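Local atomic coordinates of separin (Saccharomyces cerevisiae, PDB entry 5U1T), a protein that cleaves the cohesin subunit MCD1/SCC1 at the onset of anaphase as a caspase-like cysteine protease, and is held inactive by securin through most of the cell cycle. Residues V735-I740 with R785-K790; E681-H686 with P716-I721; L727-Y732 with L774-K779; K765-A770 with K790-S795; S688-V693 with Q704-K709. One frame throughout, in Å; residues are numbered along the deposited sequence.

Contact 1. Residues V735-I740 with R785-K790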
# COMPACT_ATOMS: atom_id res chain seq x y z
N VAL A 735 -6.45 9.36 0.74
CA VAL A 735 -5.56 10.53 0.71
C VAL A 735 -4.25 10.25 1.47
O VAL A 735 -3.15 10.51 0.97
CB VAL A 735 -6.27 11.79 1.30
CG1 VAL A 735 -5.28 12.85 1.73
CG2 VAL A 735 -7.25 12.38 0.30
N ILE A 736 -4.37 9.72 2.68
CA ILE A 736 -3.20 9.42 3.48
C ILE A 736 -2.33 8.41 2.75
O ILE A 736 -1.12 8.55 2.70
CB ILE A 736 -3.57 8.88 4.87
CG1 ILE A 736 -4.42 9.90 5.63
CG2 ILE A 736 -2.34 8.59 5.68
CD1 ILE A 736 -4.82 9.43 7.03
N LEU A 737 -2.96 7.39 2.17
CA LEU A 737 -2.23 6.40 1.38
C LEU A 737 -1.49 7.03 0.20
O LEU A 737 -0.40 6.59 -0.14
CB LEU A 737 -3.17 5.31 0.88
CG LEU A 737 -3.76 4.36 1.93
CD1 LEU A 737 -4.83 3.48 1.29
CD2 LEU A 737 -2.68 3.52 2.58
N LEU A 738 -2.09 8.05 -0.42
CA LEU A 738 -1.43 8.74 -1.53
C LEU A 738 -0.13 9.37 -1.05
O LEU A 738 0.92 9.25 -1.70
CB LEU A 738 -2.34 9.82 -2.13
CG LEU A 738 -1.67 10.65 -3.22
CD1 LEU A 738 -1.59 9.87 -4.51
CD2 LEU A 738 -2.38 11.98 -3.42
N ASN A 739 -0.21 10.04 0.09
CA ASN A 739 0.92 10.77 0.63
C ASN A 739 1.97 9.81 1.16
O ASN A 739 3.15 10.12 1.17
CB ASN A 739 0.47 11.75 1.71
CG ASN A 739 -0.20 13.00 1.13
OD1 ASN A 739 -1.39 12.98 0.79
ND2 ASN A 739 0.55 14.09 1.02
N ILE A 740 1.54 8.63 1.60
CA ILE A 740 2.46 7.60 2.02
C ILE A 740 3.28 7.15 0.81
O ILE A 740 4.51 7.05 0.87
CB ILE A 740 1.72 6.41 2.64
CG1 ILE A 740 1.22 6.79 4.04
CG2 ILE A 740 2.61 5.17 2.66
CD1 ILE A 740 0.39 5.73 4.76
N ARG A 785 -6.50 -1.87 2.52
CA ARG A 785 -5.66 -2.70 3.36
C ARG A 785 -4.49 -3.24 2.54
O ARG A 785 -3.36 -3.31 3.01
CB ARG A 785 -6.46 -3.84 3.99
CG ARG A 785 -5.66 -4.68 4.94
CD ARG A 785 -6.47 -5.79 5.51
NE ARG A 785 -6.95 -6.71 4.49
CZ ARG A 785 -6.37 -7.87 4.20
NH1 ARG A 785 -6.88 -8.65 3.26
NH2 ARG A 785 -5.29 -8.26 4.85
N LEU A 786 -4.77 -3.60 1.29
CA LEU A 786 -3.76 -4.13 0.41
C LEU A 786 -2.81 -3.01 0.02
O LEU A 786 -1.61 -3.23 -0.08
CB LEU A 786 -4.39 -4.76 -0.85
CG LEU A 786 -5.36 -5.92 -0.64
CD1 LEU A 786 -5.98 -6.34 -1.96
CD2 LEU A 786 -4.70 -7.10 0.06
N ALA A 787 -3.35 -1.82 -0.19
CA ALA A 787 -2.53 -0.66 -0.54
C ALA A 787 -1.48 -0.43 0.53
O ALA A 787 -0.30 -0.27 0.24
CB ALA A 787 -3.39 0.58 -0.69
N LEU A 788 -1.94 -0.45 1.78
CA LEU A 788 -1.14 -0.22 2.96
C LEU A 788 -0.13 -1.34 3.21
O LEU A 788 0.92 -1.11 3.78
CB LEU A 788 -2.05 -0.06 4.17
CG LEU A 788 -1.37 0.28 5.47
CD1 LEU A 788 -0.59 1.57 5.29
CD2 LEU A 788 -2.43 0.44 6.54
N LEU A 789 -0.48 -2.56 2.81
CA LEU A 789 0.43 -3.68 2.91
C LEU A 789 1.60 -3.48 1.97
O LEU A 789 2.76 -3.62 2.36
CB LEU A 789 -0.30 -4.98 2.60
CG LEU A 789 -1.04 -5.56 3.81
CD1 LEU A 789 -1.79 -6.82 3.42
CD2 LEU A 789 -0.06 -5.83 4.95
N LYS A 790 1.30 -3.14 0.73
CA LYS A 790 2.31 -2.90 -0.28
C LYS A 790 3.21 -1.75 0.17
O LYS A 790 4.43 -1.82 0.08
CB LYS A 790 1.66 -2.61 -1.64
CG LYS A 790 1.38 -3.85 -2.49
CD LYS A 790 2.71 -4.61 -2.86
CE LYS A 790 2.50 -5.81 -3.85
NZ LYS A 790 3.79 -6.56 -4.15
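Leu737 and Leu788 meet with their side chains crossed at about a right angle, and this crossing sets the shape of the contact. Leu737 leaves its helix toward the other segment and splits at its fork. Leu737 CD1 reaches Ala787 CB at 3.8 Å. Leu737 CD2 lies 3.9 Å from Leu788 CD1. The CB of Leu788 lies beside that same Leu737 CD2, at 4.0 Å, so one methyl of Leu737 rests along two carbons of the crossing chain. Leu788 leaves its backbone alongside the interface instead of into it. With CG trans to the backbone N (chi1 -176°), its branch lies across the front of its helix, and CD1 is presented to Leu737. One turn further on, Ile740 points the same way as Leu737 and brings its CD1 to 4.3 Å from Leu788 CD1, a looser touch.

The two segments belong to helices 729-752 and 782-805, the first and third of three consecutive helices in this helical part of separase. They run in nearly the same direction: over 735-740 and 785-790 the axes come within 10.5 Å, at 19° to each other, as expected for alternate helices in a stack of antiparallel neighbours. The intervening helix 756-775 fills the groove from one side: Leu737 also touches Leu773, Ile740 touches Leu769, and Leu788 touches Leu774. Arg785, turned away from the interface, hydrogen-bonds through NH2 to the backbone of the other protein chain in the assembly, and Leu788 and Leu789 pack against apolar side chains of that chain.

Contact 2. Residues E681-H686 with P716-I721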
# COMPACT_ATOMS: atom_id res chain seq x y z
N GLU A 681 -11.94 11.24 -6.01
CA GLU A 681 -11.60 9.85 -6.23
C GLU A 681 -10.82 9.65 -7.53
O GLU A 681 -9.85 8.89 -7.57
CB GLU A 681 -12.86 8.97 -6.24
CG GLU A 681 -12.68 7.74 -5.37
CD GLU A 681 -13.61 6.58 -5.72
OE1 GLU A 681 -14.77 6.82 -6.19
OE2 GLU A 681 -13.18 5.41 -5.50
N GLN A 682 -11.22 10.34 -8.59
CA GLN A 682 -10.52 10.21 -9.85
C GLN A 682 -9.15 10.88 -9.79
O GLN A 682 -8.21 10.43 -10.42
CB GLN A 682 -11.36 10.78 -10.98
CG GLN A 682 -12.26 9.75 -11.63
CD GLN A 682 -13.32 9.19 -10.67
OE1 GLN A 682 -14.07 9.95 -10.02
NE2 GLN A 682 -13.39 7.85 -10.57
N ALA A 683 -9.05 11.96 -9.02
CA ALA A 683 -7.80 12.70 -8.89
C ALA A 683 -6.80 11.89 -8.08
O ALA A 683 -5.60 11.89 -8.37
CB ALA A 683 -8.05 14.04 -8.23
N LEU A 684 -7.29 11.20 -7.06
CA LEU A 684 -6.46 10.30 -6.29
C LEU A 684 -5.94 9.21 -7.21
O LEU A 684 -4.77 8.83 -7.16
CB LEU A 684 -7.23 9.71 -5.11
CG LEU A 684 -7.27 10.52 -3.81
CD1 LEU A 684 -8.34 9.97 -2.87
CD2 LEU A 684 -5.91 10.54 -3.12
N LEU A 685 -6.81 8.74 -8.08
CA LEU A 685 -6.45 7.66 -8.98
C LEU A 685 -5.40 8.10 -9.99
O LEU A 685 -4.41 7.41 -10.20
CB LEU A 685 -7.68 7.16 -9.71
CG LEU A 685 -7.53 5.76 -10.26
CD1 LEU A 685 -7.48 4.81 -9.08
CD2 LEU A 685 -8.70 5.44 -11.20
N HIS A 686 -5.61 9.25 -10.60
CA HIS A 686 -4.66 9.80 -11.54
C HIS A 686 -3.29 10.02 -10.86
O HIS A 686 -2.24 9.61 -11.38
CB HIS A 686 -5.24 11.11 -12.12
CG HIS A 686 -4.34 11.81 -13.09
ND1 HIS A 686 -3.52 11.14 -13.97
CD2 HIS A 686 -4.14 13.13 -13.32
CE1 HIS A 686 -2.84 12.02 -14.70
NE2 HIS A 686 -3.21 13.23 -14.32
N PRO A 716 -5.48 20.66 -3.66
CA PRO A 716 -5.01 20.74 -2.27
C PRO A 716 -5.50 19.57 -1.42
O PRO A 716 -4.75 19.04 -0.60
CB PRO A 716 -5.62 22.06 -1.77
CG PRO A 716 -5.84 22.86 -2.98
CD PRO A 716 -6.20 21.88 -4.06
N GLU A 717 -6.74 19.16 -1.64
CA GLU A 717 -7.34 18.14 -0.80
C GLU A 717 -6.66 16.79 -1.01
O GLU A 717 -6.94 15.83 -0.29
CB GLU A 717 -8.86 18.04 -1.06
CG GLU A 717 -9.25 17.77 -2.51
CD GLU A 717 -9.43 19.04 -3.35
OE1 GLU A 717 -8.56 19.95 -3.31
OE2 GLU A 717 -10.45 19.14 -4.08
N LEU A 718 -5.76 16.70 -1.99
CA LEU A 718 -4.95 15.50 -2.18
C LEU A 718 -3.94 15.42 -1.06
O LEU A 718 -3.31 14.38 -0.84
CB LEU A 718 -4.23 15.50 -3.53
CG LEU A 718 -5.05 15.30 -4.80
CD1 LEU A 718 -4.13 15.18 -5.99
CD2 LEU A 718 -5.92 14.06 -4.66
N PHE A 719 -3.78 16.53 -0.35
CA PHE A 719 -2.76 16.65 0.66
C PHE A 719 -3.34 17.10 1.99
O PHE A 719 -2.65 17.71 2.81
CB PHE A 719 -1.68 17.62 0.19
CG PHE A 719 -1.12 17.29 -1.16
CD1 PHE A 719 -1.72 17.77 -2.32
CD2 PHE A 719 -0.00 16.48 -1.28
CE1 PHE A 719 -1.21 17.45 -3.57
CE2 PHE A 719 0.51 16.17 -2.52
CZ PHE A 719 -0.09 16.65 -3.67
N ASP A 720 -4.62 16.82 2.20
CA ASP A 720 -5.27 17.17 3.45
C ASP A 720 -5.26 15.99 4.40
O ASP A 720 -6.29 15.37 4.67
CB ASP A 720 -6.70 17.63 3.22
CG ASP A 720 -7.33 18.19 4.47
OD1 ASP A 720 -6.58 18.55 5.40
OD2 ASP A 720 -8.58 18.28 4.50
N ILE A 721 -4.08 15.69 4.92
CA ILE A 721 -3.88 14.52 5.76
C ILE A 721 -4.44 14.73 7.16
O ILE A 721 -4.49 13.80 7.96
CB ILE A 721 -2.39 14.15 5.85
CG1 ILE A 721 -1.54 15.39 6.11
CG2 ILE A 721 -1.95 13.50 4.56
CD1 ILE A 721 -1.06 15.53 7.53
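Leu718 reaches over to Leu684 and Ala683, and its side chain carries one whole side of the contact. At the start it is still well short of the helix: its CB is 5.3 Å from Leu684 CD2. The first torsion puts CG trans to the carbonyl carbon (chi1 -71°), and the fork turns toward helix 680-689 although the CA–CB bond itself does not aim there. CG of Leu718 is still 5.1 Å from Leu684 CD2. At the fork the two methyls part. CD1 makes no close approach to the other segment, while CD2 runs into it. Leu718 CD2 sits 3.8 Å from Leu684 CD2 and 3.9 Å from Leu684 CG. Leu718 CD2 also lies 4.2 Å from Ala683 CB and 4.1 Å from the carbonyl carbon, Ala683 C. The Leu718 and Leu684 side chains slide past each other in opposite directions, so they overlap alongside rather than meeting end on.

Leu718 lies on a short 3-10 segment in the connection between helices 700-714 and 729-752. The contact therefore lays this connection against helix 680-689. Leu711 of helix 700-714 also touches Leu718, and Leu684 reaches on to Leu738 of helix 729-752, which places the methyl of Leu718 in a core shared by three helices.

Nothing polar bridges the two segments. A buried contact made of methyl and methine groups depends on shape and the exclusion of water, and no hydrogen bond fixes its exact register.

Contact 3. Residues L727-Y732 with L774-K779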
# COMPACT_ATOMS: atom_id res chain seq x y z
N LEU A 727 -13.62 14.76 4.52
CA LEU A 727 -14.09 13.85 3.49
C LEU A 727 -14.68 12.61 4.14
O LEU A 727 -14.43 12.36 5.31
CB LEU A 727 -12.95 13.47 2.54
CG LEU A 727 -12.17 14.62 1.90
CD1 LEU A 727 -11.18 14.09 0.88
CD2 LEU A 727 -13.11 15.62 1.26
N PRO A 728 -15.46 11.83 3.39
CA PRO A 728 -15.80 10.49 3.89
C PRO A 728 -14.54 9.74 4.31
O PRO A 728 -13.53 9.85 3.61
CB PRO A 728 -16.47 9.81 2.69
CG PRO A 728 -17.01 10.93 1.88
CD PRO A 728 -16.10 12.11 2.09
N MET A 729 -14.59 9.02 5.42
CA MET A 729 -13.42 8.32 5.96
C MET A 729 -12.71 7.47 4.90
O MET A 729 -11.47 7.41 4.87
CB MET A 729 -13.83 7.46 7.16
CG MET A 729 -12.70 6.71 7.87
SD MET A 729 -11.57 7.76 8.82
CE MET A 729 -12.73 8.86 9.63
N SER A 730 -13.48 6.83 4.02
CA SER A 730 -12.92 5.97 2.98
C SER A 730 -11.99 6.70 1.98
O SER A 730 -11.01 6.11 1.51
CB SER A 730 -14.03 5.31 2.19
OG SER A 730 -14.55 6.23 1.25
N LEU A 731 -12.33 7.94 1.66
CA LEU A 731 -11.50 8.79 0.81
C LEU A 731 -10.36 9.41 1.60
O LEU A 731 -9.28 9.66 1.06
CB LEU A 731 -12.32 9.93 0.19
CG LEU A 731 -13.38 9.62 -0.86
CD1 LEU A 731 -13.85 10.94 -1.45
CD2 LEU A 731 -12.80 8.70 -1.93
N TYR A 732 -10.61 9.68 2.87
CA TYR A 732 -9.58 10.28 3.70
C TYR A 732 -8.45 9.28 3.87
O TYR A 732 -7.29 9.65 3.80
CB TYR A 732 -10.15 10.73 5.04
CG TYR A 732 -9.10 11.23 6.01
CD1 TYR A 732 -8.06 12.06 5.58
CD2 TYR A 732 -9.14 10.87 7.35
CE1 TYR A 732 -7.10 12.52 6.47
CE2 TYR A 732 -8.19 11.32 8.25
CZ TYR A 732 -7.17 12.14 7.81
OH TYR A 732 -6.22 12.58 8.70
N LEU A 774 -3.54 3.80 10.66
CA LEU A 774 -4.09 2.67 11.34
C LEU A 774 -4.85 3.07 12.58
O LEU A 774 -5.67 2.33 13.05
CB LEU A 774 -2.98 1.74 11.76
CG LEU A 774 -2.24 1.07 10.62
CD1 LEU A 774 -1.07 0.30 11.16
CD2 LEU A 774 -3.16 0.16 9.85
N LYS A 775 -4.60 4.24 13.11
CA LYS A 775 -5.30 4.63 14.30
C LYS A 775 -6.66 5.21 14.00
O LYS A 775 -7.50 5.31 14.87
CB LYS A 775 -4.46 5.56 15.15
CG LYS A 775 -3.49 4.80 16.03
CD LYS A 775 -2.09 5.37 15.91
CE LYS A 775 -2.14 6.87 15.58
NZ LYS A 775 -0.88 7.60 15.92
N LYS A 776 -6.88 5.59 12.76
CA LYS A 776 -8.18 6.08 12.37
C LYS A 776 -9.19 4.99 12.69
O LYS A 776 -8.98 3.83 12.40
CB LYS A 776 -8.22 6.30 10.87
CG LYS A 776 -7.92 7.71 10.43
CD LYS A 776 -7.09 8.47 11.43
CE LYS A 776 -6.30 9.56 10.75
NZ LYS A 776 -5.80 10.52 11.75
N LYS A 777 -10.36 5.37 13.17
CA LYS A 777 -11.40 4.41 13.54
C LYS A 777 -11.97 3.45 12.49
O LYS A 777 -12.61 2.49 12.83
CB LYS A 777 -12.53 5.11 14.26
CG LYS A 777 -12.26 5.29 15.74
CD LYS A 777 -13.08 6.44 16.31
CE LYS A 777 -12.21 7.47 17.02
NZ LYS A 777 -12.62 8.87 16.72
N ASN A 778 -11.75 3.74 11.22
CA ASN A 778 -12.17 2.94 10.09
C ASN A 778 -12.03 1.43 10.18
O ASN A 778 -11.10 0.91 10.74
CB ASN A 778 -11.26 3.37 8.94
CG ASN A 778 -11.78 2.95 7.60
OD1 ASN A 778 -11.02 2.58 6.72
ND2 ASN A 778 -13.08 3.00 7.44
N LYS A 779 -12.98 0.76 9.56
CA LYS A 779 -12.91 -0.66 9.44
C LYS A 779 -12.29 -0.71 8.07
O LYS A 779 -12.99 -0.67 7.08
CB LYS A 779 -14.30 -1.27 9.41
CG LYS A 779 -15.06 -1.12 10.71
CD LYS A 779 -16.45 -1.72 10.61
CE LYS A 779 -17.21 -1.60 11.92
NZ LYS A 779 -18.58 -2.17 11.81
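Met729 packs against Lys776 and Asn778, and Tyr732, one helical turn on, against Lys776 alone of segment 774-779. Among the van der Waals contacts of Met729, CG lies 3.8 Å from Asn778 CB and as close to the amide ND2, the two chains sliding past each other in opposite directions. The methionine then bends at chi2 and chi3, bringing Met729 SD to 4.0 Å from Lys776 CG, and here the two chains cross almost at right angles.

These residues sit at the beginning of helix 729-752, where Pro728 is the N-cap and its O accepts the backbone N of Tyr732, and on the loop between helices 756-775 and 782-805. The contact thus lays the turn of one helical hairpin over the first turn of the preceding helix. An alanine in place of Met729 would remove everything beyond CB, is likely to open a gap beside Lys776 and Asn778, and would probably let both turn more freely.

The aromatic contact belongs to Tyr732, whose CE2 lies 3.6 Å from Lys776 CE, approached obliquely. On the polar side, the loop's backbone serves the other protein chain: Leu774 O and Lys776 O both accept hydrogen bonds from its basic side chains.

Contact 4. Residues K765-A770 with K790-S795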
# COMPACT_ATOMS: atom_id res chain seq x y z
N LYS A 765 8.67 9.46 7.47
CA LYS A 765 7.38 10.11 7.35
C LYS A 765 6.35 9.11 6.84
O LYS A 765 5.22 9.06 7.33
CB LYS A 765 7.45 11.30 6.40
CG LYS A 765 8.31 12.42 6.87
CD LYS A 765 8.35 13.49 5.81
CE LYS A 765 9.31 14.59 6.19
NZ LYS A 765 9.48 15.57 5.10
N ALA A 766 6.76 8.32 5.85
CA ALA A 766 5.90 7.31 5.26
C ALA A 766 5.43 6.35 6.34
O ALA A 766 4.27 5.98 6.39
CB ALA A 766 6.63 6.57 4.16
N GLN A 767 6.33 5.97 7.23
CA GLN A 767 5.98 5.04 8.30
C GLN A 767 5.14 5.69 9.38
O GLN A 767 4.30 5.04 10.00
CB GLN A 767 7.24 4.47 8.92
CG GLN A 767 7.85 3.39 8.11
CD GLN A 767 8.74 2.50 8.95
OE1 GLN A 767 9.47 2.99 9.84
NE2 GLN A 767 8.68 1.19 8.70
N ASN A 768 5.36 6.97 9.64
CA ASN A 768 4.57 7.64 10.64
C ASN A 768 3.15 7.87 10.15
O ASN A 768 2.20 7.78 10.92
CB ASN A 768 5.23 8.96 11.05
CG ASN A 768 6.49 8.74 11.89
OD1 ASN A 768 6.71 7.65 12.42
ND2 ASN A 768 7.31 9.78 12.01
N LEU A 769 3.01 8.13 8.87
CA LEU A 769 1.70 8.32 8.31
C LEU A 769 0.93 7.04 8.36
O LEU A 769 -0.25 7.04 8.59
CB LEU A 769 1.81 8.75 6.86
CG LEU A 769 2.04 10.22 6.59
CD1 LEU A 769 1.99 10.40 5.11
CD2 LEU A 769 0.97 11.06 7.23
N ALA A 770 1.61 5.93 8.19
CA ALA A 770 0.96 4.65 8.21
C ALA A 770 0.52 4.29 9.60
O ALA A 770 -0.46 3.62 9.78
CB ALA A 770 1.88 3.59 7.65
N LYS A 790 1.30 -3.14 0.73
CA LYS A 790 2.31 -2.90 -0.28
C LYS A 790 3.21 -1.75 0.17
O LYS A 790 4.43 -1.82 0.08
CB LYS A 790 1.66 -2.61 -1.64
CG LYS A 790 1.38 -3.85 -2.49
CD LYS A 790 2.71 -4.61 -2.86
CE LYS A 790 2.50 -5.81 -3.85
NZ LYS A 790 3.79 -6.56 -4.15
N SER A 791 2.60 -0.70 0.70
CA SER A 791 3.33 0.49 1.11
C SER A 791 4.20 0.29 2.34
O SER A 791 5.29 0.85 2.44
CB SER A 791 2.37 1.64 1.36
OG SER A 791 2.25 2.43 0.21
N LEU A 792 3.72 -0.51 3.28
CA LEU A 792 4.40 -0.65 4.56
C LEU A 792 5.58 -1.57 4.44
O LEU A 792 6.58 -1.38 5.13
CB LEU A 792 3.45 -1.18 5.63
CG LEU A 792 3.96 -1.19 7.07
CD1 LEU A 792 4.69 0.13 7.40
CD2 LEU A 792 2.81 -1.45 8.03
N SER A 793 5.45 -2.58 3.59
CA SER A 793 6.55 -3.51 3.37
C SER A 793 7.63 -2.81 2.56
O SER A 793 8.81 -3.03 2.79
CB SER A 793 6.06 -4.78 2.66
OG SER A 793 5.26 -4.47 1.54
N PHE A 794 7.20 -1.94 1.64
CA PHE A 794 8.10 -1.16 0.81
C PHE A 794 9.01 -0.30 1.68
O PHE A 794 10.22 -0.27 1.49
CB PHE A 794 7.31 -0.28 -0.17
CG PHE A 794 8.15 0.65 -1.01
CD1 PHE A 794 8.76 1.78 -0.45
CD2 PHE A 794 8.30 0.43 -2.37
CE1 PHE A 794 9.53 2.64 -1.22
CE2 PHE A 794 9.06 1.29 -3.15
CZ PHE A 794 9.67 2.40 -2.58
N SER A 795 8.41 0.41 2.63
CA SER A 795 9.19 1.34 3.43
C SER A 795 10.17 0.59 4.34
O SER A 795 11.25 1.09 4.58
CB SER A 795 8.28 2.27 4.23
OG SER A 795 7.83 1.63 5.39
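The carboxamide of Gln767 is the flat group here, and nothing of segment 790-795 stacks squarely on it. Ser795 OG stands off its plane on one side and Leu792 CD1 off it on the other, both tilted well away from the normal. Gln767 NE2 lies 3.4 Å from Ser795 OG and 4.3 Å from Leu792 CD1.

The setting is a helical hairpin: helices 756-775 and 782-805 follow each other in the chain and pack side by side, roughly antiparallel; over 765-770 and 790-795 the axes come within 9.9 Å, at 143° between their directions. The stem of Gln767 lies beside the partner helix. Its chain is extended beyond CG, and Gln767 CG itself approaches Ser795 OG to 3.2 Å. Farther toward the loop, Ala770 CB meets Leu792 CD1 at 4.5 Å, a slack touch; the same leucine methyl lies near the amide.

Around this pair, Gln767 reaches on to Phe796 and Leu799 of helix 782-805, and Gln767 and Leu792 each pack on an aromatic side chain of the other protein chain. Asn744 of helix 729-752 borders the serine end, touching Ser795. The serine hydroxyl is not idle on its own helix: Ser795 OG sits between its backbone N and carbonyl carbon, which turns it back to donate to Leu792 O at 3.3 Å, with a C=O…donor angle of 120° and the donor 39° above the carbonyl plane.

Contact 5. Residues S688-V693 with Q704-K709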
# COMPACT_ATOMS: atom_id res chain seq x y z
N SER A 688 -1.99 8.82 -8.01
CA SER A 688 -1.33 7.65 -7.48
C SER A 688 -0.50 6.94 -8.55
O SER A 688 0.58 6.43 -8.27
CB SER A 688 -2.36 6.69 -6.88
OG SER A 688 -1.77 5.83 -5.93
N SER A 689 -0.98 6.94 -9.78
CA SER A 689 -0.32 6.20 -10.85
C SER A 689 0.95 6.89 -11.32
O SER A 689 1.84 6.25 -11.88
CB SER A 689 -1.26 6.01 -12.03
OG SER A 689 -1.59 7.26 -12.61
N LEU A 690 1.03 8.20 -11.11
CA LEU A 690 2.14 8.98 -11.60
C LEU A 690 3.32 9.01 -10.65
O LEU A 690 4.25 9.76 -10.85
CB LEU A 690 1.70 10.40 -11.89
CG LEU A 690 0.76 10.52 -13.09
CD1 LEU A 690 0.38 11.97 -13.35
CD2 LEU A 690 1.40 9.89 -14.32
N ILE A 691 3.30 8.18 -9.62
CA ILE A 691 4.28 8.35 -8.57
C ILE A 691 5.61 7.62 -8.86
O ILE A 691 6.67 8.17 -8.61
CB ILE A 691 3.68 7.90 -7.22
CG1 ILE A 691 2.67 8.94 -6.75
CG2 ILE A 691 4.76 7.71 -6.16
CD1 ILE A 691 1.95 8.58 -5.47
N ASN A 692 5.54 6.41 -9.42
CA ASN A 692 6.70 5.57 -9.78
C ASN A 692 8.00 6.27 -10.28
O ASN A 692 7.94 7.13 -11.15
CB ASN A 692 6.24 4.59 -10.85
CG ASN A 692 7.10 3.36 -10.93
OD1 ASN A 692 8.28 3.44 -11.24
ND2 ASN A 692 6.50 2.21 -10.68
N VAL A 693 9.17 5.88 -9.74
CA VAL A 693 10.45 6.52 -10.09
C VAL A 693 10.77 6.37 -11.57
O VAL A 693 11.22 7.32 -12.22
CB VAL A 693 11.66 5.96 -9.29
CG1 VAL A 693 11.68 6.50 -7.87
CG2 VAL A 693 11.72 4.43 -9.30
N GLN A 704 9.98 16.42 -7.34
CA GLN A 704 9.64 17.26 -6.20
C GLN A 704 8.82 18.46 -6.63
O GLN A 704 7.94 18.89 -5.89
CB GLN A 704 10.90 17.73 -5.48
CG GLN A 704 11.55 16.68 -4.58
CD GLN A 704 12.96 17.10 -4.14
OE1 GLN A 704 13.33 18.27 -4.25
NE2 GLN A 704 13.75 16.13 -3.67
N ILE A 705 9.09 19.00 -7.80
CA ILE A 705 8.30 20.14 -8.25
C ILE A 705 6.86 19.71 -8.44
O ILE A 705 5.93 20.39 -7.99
CB ILE A 705 8.80 20.74 -9.57
CG1 ILE A 705 10.28 21.15 -9.45
CG2 ILE A 705 7.92 21.91 -9.96
CD1 ILE A 705 10.54 22.39 -8.59
N TYR A 706 6.68 18.56 -9.06
CA TYR A 706 5.34 18.10 -9.39
C TYR A 706 4.48 17.81 -8.16
O TYR A 706 3.38 18.37 -8.02
CB TYR A 706 5.39 16.86 -10.26
CG TYR A 706 4.00 16.51 -10.69
CD1 TYR A 706 3.28 17.37 -11.50
CD2 TYR A 706 3.37 15.35 -10.23
CE1 TYR A 706 2.01 17.09 -11.88
CE2 TYR A 706 2.09 15.06 -10.61
CZ TYR A 706 1.41 15.94 -11.44
OH TYR A 706 0.11 15.67 -11.83
N PHE A 707 4.97 16.93 -7.29
CA PHE A 707 4.22 16.53 -6.11
C PHE A 707 4.32 17.53 -4.96
O PHE A 707 3.47 17.53 -4.06
CB PHE A 707 4.68 15.16 -5.64
CG PHE A 707 4.34 14.07 -6.60
CD1 PHE A 707 3.04 13.57 -6.66
CD2 PHE A 707 5.29 13.55 -7.45
CE1 PHE A 707 2.71 12.58 -7.53
CE2 PHE A 707 4.98 12.56 -8.32
CZ PHE A 707 3.68 12.06 -8.37
N GLY A 708 5.35 18.37 -4.99
CA GLY A 708 5.60 19.32 -3.93
C GLY A 708 5.09 20.71 -4.22
O GLY A 708 4.85 21.47 -3.29
N LYS A 709 4.93 21.07 -5.49
CA LYS A 709 4.39 22.39 -5.82
C LYS A 709 3.17 22.31 -6.75
O LYS A 709 2.05 22.68 -6.36
CB LYS A 709 5.49 23.26 -6.43
CG LYS A 709 6.62 23.65 -5.46
CD LYS A 709 7.24 24.99 -5.84
CE LYS A 709 7.88 25.72 -4.65
NZ LYS A 709 9.22 25.18 -4.28
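Phe707 drives its far edge between Leu690 and Ile691, and this is the tight part of the contact. Phe707 CZ comes 3.4 Å from Leu690 O, which lies near the ring plane, at the edge. The same Phe707 CZ is 3.7 Å from Ile691 CG1, and CE1 is equally near that carbon, but the isoleucine comes in obliquely, its chain crossing the phenylalanine at about a right angle. Trans to the carbonyl carbon (chi1 -67°), CG of Phe707 carries the ring toward the other segment. One face of that ring is covered by its own neighbour: Tyr706 CD2 stands 3.6 Å above it, over the centre.

The other half is looser. Leu690 leaves its backbone toward the other segment, and its CD1 stays 4.0 Å from Tyr706 OH, an oblique approach. Beyond that, Gln704, Ile705, Gly708 and Lys709 lie on the exposed side of the helix, and only the inner side of helix 700-714 takes part.

Leu690 and Ile691 lie in the loop that follows helix 680-689, so the contact packs the start of the connection between the consecutive helices 680-689 and 700-714 against the second of them. Ile691 also touches Lys741 and Glu745 of helix 729-752. A serine at Phe707 would probably leave Leu690 O without its ring-edge neighbour and open a gap beside Ile691 and under Tyr706.

No hydrogen bond crosses the two segments. A carbonyl oxygen near the plane of a ring, at its C–H edge, is at most a weak electrostatic attraction, probably adding a little direction to an otherwise apolar grip.

In the fold
Contact 1 lies at the middle of the group. Contact 4 is its closest companion, centres about 8 Å apart, sharing Lys790 and helix 782-805, and Ile740 CG1 packs on Leu769 CB at 3.5 Å between them. The centre of contact 3, on the first turn of helix 729-752, lies about 12 Å from that of contact 1. Contacts 2 and 5 both use helix 680-689, with centres about 12 Å apart, and Leu738 CD1 of contact 1 touches Ile691 CD1 of contact 5 at 3.9 Å. Contacts 3 and 5 are the farthest apart, about 23 Å between centres. All five lie in the helical region, away from Cys1497, the probable catalytic residue.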